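Local coordinates for hypothetical protein (Nostoc punctiforme, PDB 2O62) that is of unknown function but folds as two calycin-like beta domains, the second a closed barrel, consistent with binding a small ligand that has not been identified, at residues G69-L72 / S78-E81; M249-N254 / V260-V265; L10-V15 / L71-N76; I84-G87 / E91-G94. All blocks are in the same frame, centred on the assembly; numbering follows the deposited sequence.

Contact 1 (G69-L72 / S78-E81); sequences GGLL and SFSE
Leu72 and Ser80 form an antiparallel hydrogen-bonded pair, with Leu72 N giving to Ser80 O at 3.1 Å and Ser80 N to Leu72 O at 3.0 Å. Ser80 O also receives the CA-H of Leu71, and beyond this pair Glu81 CA approaches Gly70 O at 3.5 Å. Leu71 carries most of the side-chain contact: its CD2 methyl meets Phe79 CD2 obliquely at 3.5 Å and rests against Glu81 CB at 4.0 Å. Phe79 CG sits between the backbone N and the carbonyl carbon (chi1 67°), a rotation that brings the CD2 side of the ring to this methyl while CB lies 3.2 Å from Leu72 O. The Glu81 chain, extended beyond CG, makes an aliphatic contact, the methylene of Glu81 CG against Leu71 CG and CD2. Leu72 and Ser80 point to the other face, where both touch Leu262 of the C-terminal domain; there Ser80 OG bonds to Glu95 O and Arg251 NH1. The arrangement is a beta hairpin: strand 71-73 forms one margin of the antiparallel sheet of the N-terminal calycin-like domain, and strand 79-81 joins it to strand 93-100.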
loop_
_atom_site.group_PDB
_atom_site.type_symbol
_atom_site.label_atom_id
_atom_site.label_comp_id
_atom_site.label_asym_id
_atom_site.label_seq_id
_atom_site.Cartn_x
_atom_site.Cartn_y
_atom_site.Cartn_z
ATOM N N GLY A 69 -8.778 0.255 -15.975
ATOM C CA GLY A 69 -8.046 1.464 -15.947
ATOM C C GLY A 69 -6.882 1.289 -15.013
ATOM O O GLY A 69 -6.064 0.383 -15.186
ATOM N N GLY A 70 -6.850 2.130 -13.995
ATOM C CA GLY A 70 -5.737 2.173 -13.076
ATOM C C GLY A 70 -5.879 1.318 -11.847
ATOM O O GLY A 70 -5.048 1.407 -10.928
ATOM N N LEU A 71 -6.866 0.424 -11.866
ATOM C CA LEU A 71 -7.198 -0.443 -10.731
ATOM C C LEU A 71 -6.918 -1.891 -11.008
ATOM O O LEU A 71 -7.304 -2.412 -12.054
ATOM C CB LEU A 71 -8.704 -0.386 -10.449
ATOM C CG LEU A 71 -9.407 0.413 -9.362
ATOM C CD1 LEU A 71 -10.901 0.129 -9.552
ATOM C CD2 LEU A 71 -8.970 -0.012 -7.979
ATOM N N LEU A 72 -6.263 -2.549 -10.056
ATOM C CA LEU A 72 -6.147 -4.006 -10.071
ATOM C C LEU A 72 -6.448 -4.569 -8.694
ATOM O O LEU A 72 -6.039 -3.991 -7.682
ATOM C CB LEU A 72 -4.743 -4.486 -10.532
ATOM C CG LEU A 72 -4.481 -4.700 -12.006
ATOM C CD1 LEU A 72 -3.051 -5.132 -12.199
ATOM C CD2 LEU A 72 -5.390 -5.727 -12.605
ATOM N N SER A 78 -8.283 -6.991 -1.840
ATOM C CA SER A 78 -7.230 -5.994 -1.769
ATOM C C SER A 78 -6.945 -5.432 -3.152
ATOM O O SER A 78 -7.168 -6.092 -4.156
ATOM C CB SER A 78 -5.928 -6.584 -1.185
ATOM O OG SER A 78 -6.154 -7.009 0.159
ATOM N N PHE A 79 -6.504 -4.189 -3.218
ATOM C CA PHE A 79 -6.316 -3.550 -4.522
ATOM C C PHE A 79 -5.343 -2.418 -4.500
ATOM O O PHE A 79 -4.884 -1.951 -3.448
ATOM C CB PHE A 79 -7.671 -3.039 -5.056
ATOM C CG PHE A 79 -8.298 -1.883 -4.251
ATOM C CD1 PHE A 79 -9.164 -2.147 -3.183
ATOM C CD2 PHE A 79 -8.059 -0.527 -4.598
ATOM C CE1 PHE A 79 -9.776 -1.099 -2.492
ATOM C CE2 PHE A 79 -8.652 0.511 -3.888
ATOM C CZ PHE A 79 -9.498 0.222 -2.828
ATOM N N SER A 80 -5.050 -1.920 -5.683
ATOM C CA SER A 80 -4.316 -0.698 -5.825
ATOM C C SER A 80 -4.933 0.134 -6.910
ATOM O O SER A 80 -5.321 -0.412 -7.944
ATOM C CB SER A 80 -2.866 -0.959 -6.217
ATOM O OG SER A 80 -2.169 0.253 -6.445
ATOM N N GLU A 81 -4.902 1.446 -6.701
ATOM C CA GLU A 81 -5.406 2.423 -7.647
ATOM C C GLU A 81 -4.329 3.472 -7.922
ATOM O O GLU A 81 -3.554 3.803 -7.061
ATOM C CB GLU A 81 -6.652 3.125 -7.112
ATOM C CG GLU A 81 -7.417 3.820 -8.259
ATOM C CD GLU A 81 -8.778 4.429 -7.876
ATOM O OE1 GLU A 81 -9.112 4.532 -6.674
ATOM O OE2 GLU A 81 -9.511 4.789 -8.830
#

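Contact 2 (M249-N254 / V260-V265); sequences MIRSYN and VSLTLV
Met249, a selenomethionine, pairs with Leu264, and Arg251 with Leu262, on the densely packed face of this antiparallel hairpin, while backbone hydrogen bonds join Ile250 to Thr263 and Ser252 to Ser261. The Met249 chain runs out extended and bends at chi3 (-63°), setting SE 4.1 Å from Leu262 CD1 and CE 4.0 Å from Leu264 CD1. Leu262 CD1 lies beside Arg251 CB at 3.9 Å. The extended Arg251 gives NE, in the guanidinium plane, at 2.8 Å to Tyr253 OH, which also bonds to Leu83 O, while NH2 goes to Gly70 O. The opposite face is polar and water-bearing: one water is gripped by the hydroxyls of Ser252, Ser261 and Thr263 and donates to Ile250 O at 3.2 Å. Thr263 OG1 also bonds to Thr153 OG1, and Ser252 OG to a glycerol, probably from the crystallisation liquor. More open is the end at the partly exposed Asn254 and Val260, where Val260 and Ser261 both face Ser252 in a classic beta bulge; Val260 N reaches Ser252 O at 2.9 Å, and the Ser261 N bond to the same oxygen is weak. Val260 CG2 packs on Ser252 O at 3.3 Å; the Val260 and Asn254 side chains cross at about a right angle, CG1 3.8 Å from ND2, which bonds to Glu258 OE1. With an alanine at Val260, the Asn254 amide would probably lose its apolar neighbour and a gap open beside the bulge carbonyl. The hairpin sits in the C-terminal barrel between strands 233-242 and 145-155, Met249 and Leu264 packed against strand 93-100 of the N-terminal domain.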
loop_
_atom_site.group_PDB
_atom_site.type_symbol
_atom_site.label_atom_id
_atom_site.label_comp_id
_atom_site.label_asym_id
_atom_site.label_seq_id
_atom_site.Cartn_x
_atom_site.Cartn_y
_atom_site.Cartn_z
HETATM N N MSE A 249 2.574 -4.413 -0.241
HETATM C CA MSE A 249 2.029 -4.278 -1.576
HETATM C C MSE A 249 2.889 -3.312 -2.395
HETATM O O MSE A 249 3.300 -2.290 -1.899
HETATM C CB MSE A 249 0.555 -3.852 -1.559
HETATM C CG MSE A 249 -0.104 -4.019 -2.850
HETATM SE SE MSE A 249 -1.932 -3.303 -3.071
HETATM C CE MSE A 249 -2.751 -4.354 -1.814
ATOM N N ILE A 250 3.176 -3.680 -3.639
ATOM C CA ILE A 250 4.067 -2.950 -4.538
ATOM C C ILE A 250 3.374 -2.751 -5.882
ATOM O O ILE A 250 3.041 -3.732 -6.544
ATOM C CB ILE A 250 5.349 -3.701 -4.772
ATOM C CG1 ILE A 250 6.008 -4.076 -3.431
ATOM C CG2 ILE A 250 6.286 -2.864 -5.627
ATOM C CD1 ILE A 250 5.802 -5.488 -3.020
ATOM N N ARG A 251 3.152 -1.489 -6.262
ATOM C CA ARG A 251 2.640 -1.099 -7.587
ATOM C C ARG A 251 3.840 -0.697 -8.445
ATOM O O ARG A 251 4.561 0.238 -8.106
ATOM C CB ARG A 251 1.680 0.088 -7.465
ATOM C CG ARG A 251 0.846 0.453 -8.699
ATOM C CD ARG A 251 0.137 1.790 -8.426
ATOM N NE ARG A 251 -0.584 2.193 -9.631
ATOM C CZ ARG A 251 -1.767 1.737 -9.998
ATOM N NH1 ARG A 251 -2.481 0.943 -9.227
ATOM N NH2 ARG A 251 -2.273 2.161 -11.152
ATOM N N SER A 252 4.073 -1.429 -9.518
ATOM C CA SER A 252 5.328 -1.334 -10.277
ATOM C C SER A 252 5.164 -0.650 -11.624
ATOM O O SER A 252 4.292 -1.006 -12.397
ATOM C CB SER A 252 5.914 -2.722 -10.467
ATOM O OG SER A 252 6.181 -3.349 -9.211
ATOM N N TYR A 253 6.062 0.293 -11.906
ATOM C CA TYR A 253 6.111 1.026 -13.170
ATOM C C TYR A 253 7.416 0.734 -13.908
ATOM O O TYR A 253 8.463 0.652 -13.300
ATOM C CB TYR A 253 6.029 2.538 -12.935
ATOM C CG TYR A 253 4.687 3.004 -12.454
ATOM C CD1 TYR A 253 4.309 2.809 -11.126
ATOM C CD2 TYR A 253 3.769 3.575 -13.342
ATOM C CE1 TYR A 253 3.061 3.198 -10.660
ATOM C CE2 TYR A 253 2.492 3.967 -12.868
ATOM C CZ TYR A 253 2.171 3.766 -11.537
ATOM O OH TYR A 253 0.943 4.107 -11.036
ATOM N N ASN A 254 7.355 0.594 -15.238
ATOM C CA ASN A 254 8.603 0.424 -16.025
ATOM C C ASN A 254 9.292 1.791 -16.238
ATOM O O ASN A 254 8.731 2.855 -15.868
ATOM C CB ASN A 254 8.368 -0.327 -17.356
ATOM C CG ASN A 254 7.583 0.427 -18.321
ATOM O OD1 ASN A 254 7.431 1.637 -18.224
ATOM N ND2 ASN A 254 7.107 -0.276 -19.343
ATOM N N VAL A 260 2.932 -1.519 -14.878
ATOM C CA VAL A 260 3.023 -2.862 -15.443
ATOM C C VAL A 260 2.396 -3.940 -14.569
ATOM O O VAL A 260 1.877 -4.912 -15.098
ATOM C CB VAL A 260 4.485 -3.250 -15.833
ATOM C CG1 VAL A 260 4.958 -2.346 -16.965
ATOM C CG2 VAL A 260 5.395 -3.143 -14.710
ATOM N N SER A 261 2.441 -3.786 -13.250
ATOM C CA SER A 261 2.029 -4.894 -12.382
ATOM C C SER A 261 1.775 -4.449 -10.935
ATOM O O SER A 261 2.119 -3.314 -10.533
ATOM C CB SER A 261 3.069 -6.008 -12.454
ATOM O OG SER A 261 4.250 -5.640 -11.750
ATOM N N LEU A 262 1.199 -5.368 -10.158
ATOM C CA LEU A 262 0.923 -5.172 -8.752
ATOM C C LEU A 262 1.223 -6.450 -8.036
ATOM O O LEU A 262 0.858 -7.535 -8.486
ATOM C CB LEU A 262 -0.541 -4.818 -8.558
ATOM C CG LEU A 262 -1.034 -4.437 -7.200
ATOM C CD1 LEU A 262 -0.449 -3.109 -6.853
ATOM C CD2 LEU A 262 -2.602 -4.347 -7.228
ATOM N N THR A 263 1.918 -6.323 -6.916
ATOM C CA THR A 263 2.358 -7.467 -6.116
ATOM C C THR A 263 1.872 -7.378 -4.672
ATOM O O THR A 263 1.943 -6.312 -4.058
ATOM C CB THR A 263 3.924 -7.513 -6.100
ATOM O OG1 THR A 263 4.387 -7.671 -7.460
ATOM C CG2 THR A 263 4.447 -8.666 -5.276
ATOM N N LEU A 264 1.409 -8.519 -4.133
ATOM C CA LEU A 264 1.009 -8.630 -2.738
ATOM C C LEU A 264 1.785 -9.750 -2.070
ATOM O O LEU A 264 1.747 -10.897 -2.490
ATOM C CB LEU A 264 -0.505 -8.837 -2.634
ATOM C CG LEU A 264 -1.068 -8.889 -1.202
ATOM C CD1 LEU A 264 -0.943 -7.636 -0.510
ATOM C CD2 LEU A 264 -2.571 -9.274 -1.309
ATOM N N VAL A 265 2.574 -9.352 -1.078
ATOM C CA VAL A 265 3.407 -10.234 -0.273
ATOM C C VAL A 265 2.694 -10.504 1.054
ATOM O O VAL A 265 2.231 -9.583 1.706
ATOM C CB VAL A 265 4.703 -9.552 0.042
ATOM C CG1 VAL A 265 5.605 -10.449 0.841
ATOM C CG2 VAL A 265 5.383 -9.085 -1.247
HETATM O O HOH W 1 4.432 -5.399 -8.872
#

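Contact 3 (L10-V15 / L71-N76); sequences LQNLGV and LLFFEN
Gln11 holds CG beside its backbone N (chi1 -66°) and bends again at chi2 (-58°), which lays its aliphatic part over the backbone of Glu75 and Asn76: CG comes to 3.4 Å from Glu75 O and CB to 3.7 Å from Asn76 O. These are van der Waals contacts of methylenes with carbonyl oxygens. Asn12 turns its amide inward, carrying ND2 to within 3.8 Å of Phe73 CE2 and 4.1 Å of Phe73 CD2. Amide and ring planes stand 62° apart. The amide is pinned at both ends, ND2 bonding to Gly77 O and Phe9 O, and OD1 to Arg104 NH1, so the ring is packed against a group whose rotation is already fixed. A type I turn from Leu10 to Leu13, closed by Leu13 N to Leu10 O at 3.1 Å, leads from the short helix 5-10 into strand 14-23. Asn12 O accepts a bond from Trp16 NE1, and Gly14, Val15 and Trp16 together read Gly-X-Trp at the start of the first strand, resembling the signature of lipocalins within the calycin group. Phe73 also meets the rings of Phe9 and Phe79. On the outer side Glu75 points away from Gln11, and its OE2 bonds to Lys3 N near the chain start; Asn76 OD1 instead bonds to Ser78 N, next to strand 79-81.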
loop_
_atom_site.group_PDB
_atom_site.type_symbol
_atom_site.label_atom_id
_atom_site.label_comp_id
_atom_site.label_asym_id
_atom_site.label_seq_id
_atom_site.Cartn_x
_atom_site.Cartn_y
_atom_site.Cartn_z
ATOM N N LEU A 10 -16.046 -7.041 -5.714
ATOM C CA LEU A 10 -17.187 -7.314 -4.850
ATOM C C LEU A 10 -16.862 -7.825 -3.453
ATOM O O LEU A 10 -17.715 -7.760 -2.561
ATOM C CB LEU A 10 -18.126 -8.293 -5.544
ATOM C CG LEU A 10 -18.732 -7.816 -6.857
ATOM C CD1 LEU A 10 -19.639 -8.910 -7.428
ATOM C CD2 LEU A 10 -19.532 -6.531 -6.706
ATOM N N GLN A 11 -15.653 -8.333 -3.238
ATOM C CA GLN A 11 -15.199 -8.671 -1.893
ATOM C C GLN A 11 -15.210 -7.486 -0.937
ATOM O O GLN A 11 -15.149 -7.680 0.291
ATOM C CB GLN A 11 -13.793 -9.297 -1.909
ATOM C CG GLN A 11 -13.727 -10.663 -2.601
ATOM C CD GLN A 11 -14.677 -11.649 -1.938
ATOM O OE1 GLN A 11 -15.687 -12.023 -2.502
ATOM N NE2 GLN A 11 -14.398 -11.988 -0.706
ATOM N N ASN A 12 -15.198 -6.270 -1.474
ATOM C CA ASN A 12 -15.236 -5.054 -0.676
ATOM C C ASN A 12 -16.673 -4.604 -0.283
ATOM O O ASN A 12 -16.847 -3.573 0.387
ATOM C CB ASN A 12 -14.564 -3.902 -1.440
ATOM C CG ASN A 12 -13.058 -4.065 -1.543
ATOM O OD1 ASN A 12 -12.388 -3.703 -0.641
ATOM N ND2 ASN A 12 -12.545 -4.647 -2.639
ATOM N N LEU A 13 -17.721 -5.296 -0.735
ATOM C CA LEU A 13 -19.046 -4.796 -0.418
ATOM C C LEU A 13 -19.220 -4.748 1.124
ATOM O O LEU A 13 -18.794 -5.667 1.839
ATOM C CB LEU A 13 -20.128 -5.647 -1.014
ATOM C CG LEU A 13 -20.166 -5.670 -2.509
ATOM C CD1 LEU A 13 -21.358 -6.484 -2.947
ATOM C CD2 LEU A 13 -20.272 -4.255 -3.047
ATOM N N GLY A 14 -19.885 -3.703 1.601
ATOM C CA GLY A 14 -20.163 -3.543 3.032
ATOM C C GLY A 14 -20.145 -2.079 3.418
ATOM O O GLY A 14 -20.115 -1.194 2.559
ATOM N N VAL A 15 -20.149 -1.821 4.721
ATOM C CA VAL A 15 -20.150 -0.463 5.229
ATOM C C VAL A 15 -18.848 -0.294 6.011
ATOM O O VAL A 15 -18.650 -0.962 7.007
ATOM C CB VAL A 15 -21.354 -0.183 6.122
ATOM C CG1 VAL A 15 -21.318 1.223 6.652
ATOM C CG2 VAL A 15 -22.643 -0.424 5.366
ATOM N N LEU A 71 -6.866 0.424 -11.866
ATOM C CA LEU A 71 -7.198 -0.443 -10.731
ATOM C C LEU A 71 -6.918 -1.891 -11.008
ATOM O O LEU A 71 -7.304 -2.412 -12.054
ATOM C CB LEU A 71 -8.704 -0.386 -10.449
ATOM C CG LEU A 71 -9.407 0.413 -9.362
ATOM C CD1 LEU A 71 -10.901 0.129 -9.552
ATOM C CD2 LEU A 71 -8.970 -0.012 -7.979
ATOM N N LEU A 72 -6.263 -2.549 -10.056
ATOM C CA LEU A 72 -6.147 -4.006 -10.071
ATOM C C LEU A 72 -6.448 -4.569 -8.694
ATOM O O LEU A 72 -6.039 -3.991 -7.682
ATOM C CB LEU A 72 -4.743 -4.486 -10.532
ATOM C CG LEU A 72 -4.481 -4.700 -12.006
ATOM C CD1 LEU A 72 -3.051 -5.132 -12.199
ATOM C CD2 LEU A 72 -5.390 -5.727 -12.605
ATOM N N PHE A 73 -7.151 -5.723 -8.673
ATOM C CA PHE A 73 -7.567 -6.403 -7.422
ATOM C C PHE A 73 -7.001 -7.796 -7.268
ATOM O O PHE A 73 -6.847 -8.553 -8.243
ATOM C CB PHE A 73 -9.105 -6.593 -7.377
ATOM C CG PHE A 73 -9.876 -5.328 -7.297
ATOM C CD1 PHE A 73 -10.172 -4.625 -8.441
ATOM C CD2 PHE A 73 -10.301 -4.838 -6.076
ATOM C CE1 PHE A 73 -10.861 -3.408 -8.347
ATOM C CE2 PHE A 73 -10.998 -3.631 -5.974
ATOM C CZ PHE A 73 -11.286 -2.938 -7.125
ATOM N N PHE A 74 -6.742 -8.136 -6.007
ATOM C CA PHE A 74 -6.496 -9.502 -5.573
ATOM C C PHE A 74 -7.764 -10.182 -5.105
ATOM O O PHE A 74 -8.823 -9.541 -4.917
ATOM C CB PHE A 74 -5.428 -9.506 -4.475
ATOM C CG PHE A 74 -4.109 -8.961 -4.944
ATOM C CD1 PHE A 74 -3.199 -9.765 -5.621
ATOM C CD2 PHE A 74 -3.799 -7.638 -4.756
ATOM C CE1 PHE A 74 -1.978 -9.227 -6.064
ATOM C CE2 PHE A 74 -2.575 -7.112 -5.182
ATOM C CZ PHE A 74 -1.704 -7.896 -5.869
ATOM N N GLU A 75 -7.700 -11.508 -4.977
ATOM C CA GLU A 75 -8.932 -12.283 -4.760
ATOM C C GLU A 75 -9.591 -12.015 -3.453
ATOM O O GLU A 75 -10.778 -12.212 -3.331
ATOM C CB GLU A 75 -8.684 -13.787 -4.897
ATOM C CG GLU A 75 -8.368 -14.159 -6.295
ATOM C CD GLU A 75 -8.888 -15.514 -6.690
ATOM O OE1 GLU A 75 -9.411 -16.240 -5.801
ATOM O OE2 GLU A 75 -8.785 -15.837 -7.901
ATOM N N ASN A 76 -8.850 -11.540 -2.479
ATOM C CA ASN A 76 -9.446 -11.158 -1.194
ATOM C C ASN A 76 -10.036 -9.754 -1.177
ATOM O O ASN A 76 -10.534 -9.294 -0.170
ATOM C CB ASN A 76 -8.435 -11.368 -0.060
ATOM C CG ASN A 76 -7.411 -10.273 0.029
ATOM O OD1 ASN A 76 -7.188 -9.537 -0.908
ATOM N ND2 ASN A 76 -6.756 -10.185 1.173
#

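Contact 4 (I84-G87 / E91-G94); sequences IQLG and EFGG
Leu86 and Glu91 approach to 6.7 Å between CA atoms, too far for a beta bridge: 84-87 is irregular chain, and 91-94 enters strand 93-100 only at Gly93. The contact is therefore made by side chains, chiefly by the two methyls of Leu86. CD1 meets Phe92 CD1 obliquely at 3.6 Å and lies 4.1 Å from Phe92 CE1; CD2 lies 3.8 Å from Glu91 O. Leu86 CG stands beside its backbone N and anti to the carbonyl carbon (chi1 -56°), a placing that spreads the two methyls between ring and carbonyl. Phe92 CG is anti to the backbone N, and its ring, buried in this chain, lies beside Leu86, while Glu91 points its CB away, and its side chain touches Arg113. Gln85 NE2 gives to Leu86 O at 2.9 Å, nearly straight and on a lone pair in the carbonyl plane, and it also bonds to Lys256 O. Backbone bonds of Leu86 with Gly257 and of Ile84 with Trp259 lash the loop to the turn before strand 259-269, where Gly257 lies, and to the start of that strand at Trp259. Beyond the contact, Phe92 meets Phe111 of strand 103-111, and both Leu86 and Phe92 touch Leu233 of strand 233-242, so the pair lies where the N-terminal sheet abuts the C-terminal barrel.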
loop_
_atom_site.group_PDB
_atom_site.type_symbol
_atom_site.label_atom_id
_atom_site.label_comp_id
_atom_site.label_asym_id
_atom_site.label_seq_id
_atom_site.Cartn_x
_atom_site.Cartn_y
_atom_site.Cartn_z
ATOM N N ILE A 84 -2.057 5.078 -14.816
ATOM C CA ILE A 84 -1.554 4.137 -15.806
ATOM C C ILE A 84 -0.214 4.609 -16.425
ATOM O O ILE A 84 0.684 3.793 -16.630
ATOM C CB ILE A 84 -2.580 3.912 -16.903
ATOM C CG1 ILE A 84 -3.848 3.320 -16.317
ATOM C CG2 ILE A 84 -2.015 3.007 -17.950
ATOM C CD1 ILE A 84 -4.848 2.994 -17.392
ATOM N N GLN A 85 -0.111 5.894 -16.786
ATOM C CA GLN A 85 1.057 6.425 -17.521
ATOM C C GLN A 85 1.561 7.707 -16.855
ATOM O O GLN A 85 0.822 8.676 -16.722
ATOM C CB GLN A 85 0.692 6.727 -18.954
ATOM C CG GLN A 85 1.841 7.300 -19.789
ATOM C CD GLN A 85 3.051 6.358 -19.872
ATOM O OE1 GLN A 85 2.921 5.227 -20.347
ATOM N NE2 GLN A 85 4.225 6.827 -19.441
ATOM N N LEU A 86 2.831 7.722 -16.465
ATOM C CA LEU A 86 3.427 8.902 -15.869
ATOM C C LEU A 86 4.121 9.784 -16.898
ATOM O O LEU A 86 4.498 9.342 -17.970
ATOM C CB LEU A 86 4.430 8.491 -14.841
ATOM C CG LEU A 86 3.826 7.579 -13.753
ATOM C CD1 LEU A 86 4.885 7.129 -12.754
ATOM C CD2 LEU A 86 2.610 8.176 -13.004
ATOM N N GLY A 87 4.313 11.043 -16.562
ATOM C CA GLY A 87 4.897 11.992 -17.511
ATOM C C GLY A 87 4.886 13.385 -16.956
ATOM O O GLY A 87 4.555 13.569 -15.798
ATOM N N GLU A 91 2.018 13.493 -11.859
ATOM C CA GLU A 91 2.849 13.175 -10.699
ATOM C C GLU A 91 2.785 11.707 -10.304
ATOM O O GLU A 91 1.819 11.019 -10.548
ATOM C CB GLU A 91 2.422 14.011 -9.483
ATOM C CG GLU A 91 2.695 15.503 -9.624
ATOM C CD GLU A 91 1.965 16.384 -8.602
ATOM O OE1 GLU A 91 0.973 15.954 -7.969
ATOM O OE2 GLU A 91 2.394 17.547 -8.483
ATOM N N PHE A 92 3.826 11.246 -9.624
ATOM C CA PHE A 92 3.838 9.902 -9.068
ATOM C C PHE A 92 2.952 9.880 -7.796
ATOM O O PHE A 92 2.677 10.900 -7.167
ATOM C CB PHE A 92 5.259 9.496 -8.723
ATOM C CG PHE A 92 5.425 8.036 -8.353
ATOM C CD1 PHE A 92 4.936 7.034 -9.191
ATOM C CD2 PHE A 92 6.123 7.689 -7.225
ATOM C CE1 PHE A 92 5.124 5.730 -8.881
ATOM C CE2 PHE A 92 6.333 6.383 -6.899
ATOM C CZ PHE A 92 5.818 5.401 -7.721
ATOM N N GLY A 93 2.482 8.694 -7.466
ATOM C CA GLY A 93 1.572 8.482 -6.363
ATOM C C GLY A 93 0.658 7.308 -6.618
ATOM O O GLY A 93 0.864 6.561 -7.575
ATOM N N GLY A 94 -0.348 7.136 -5.765
ATOM C CA GLY A 94 -1.329 6.087 -5.966
ATOM C C GLY A 94 -1.676 5.484 -4.607
ATOM O O GLY A 94 -1.158 5.903 -3.575
#

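Contact 2 is the buried one; contacts 1, 3 and 4 are partly buried, and contact 3 includes the exposed Gln11 and Glu75. Contacts 1 and 2 are hairpins knit by backbone bonds, whereas contacts 3 and 4 rest on side chains packing where loops meet strand ends. Contacts 1 and 3 share Leu71 and Leu72 on strand 71-73, joined by Phe73 packing on Phe79. Contacts 1, 3 and 4 belong to the N-terminal domain, and contact 2 to the barrel. Contact 2 touches all three: Arg251 hydrogen-bonds to Gly70 and Ser80, Leu262 packs on Phe74, and Tyr253 lies against Leu86 and Phe92. Contacts 3 and 4 do not touch, their nearest atoms about 6 Å apart.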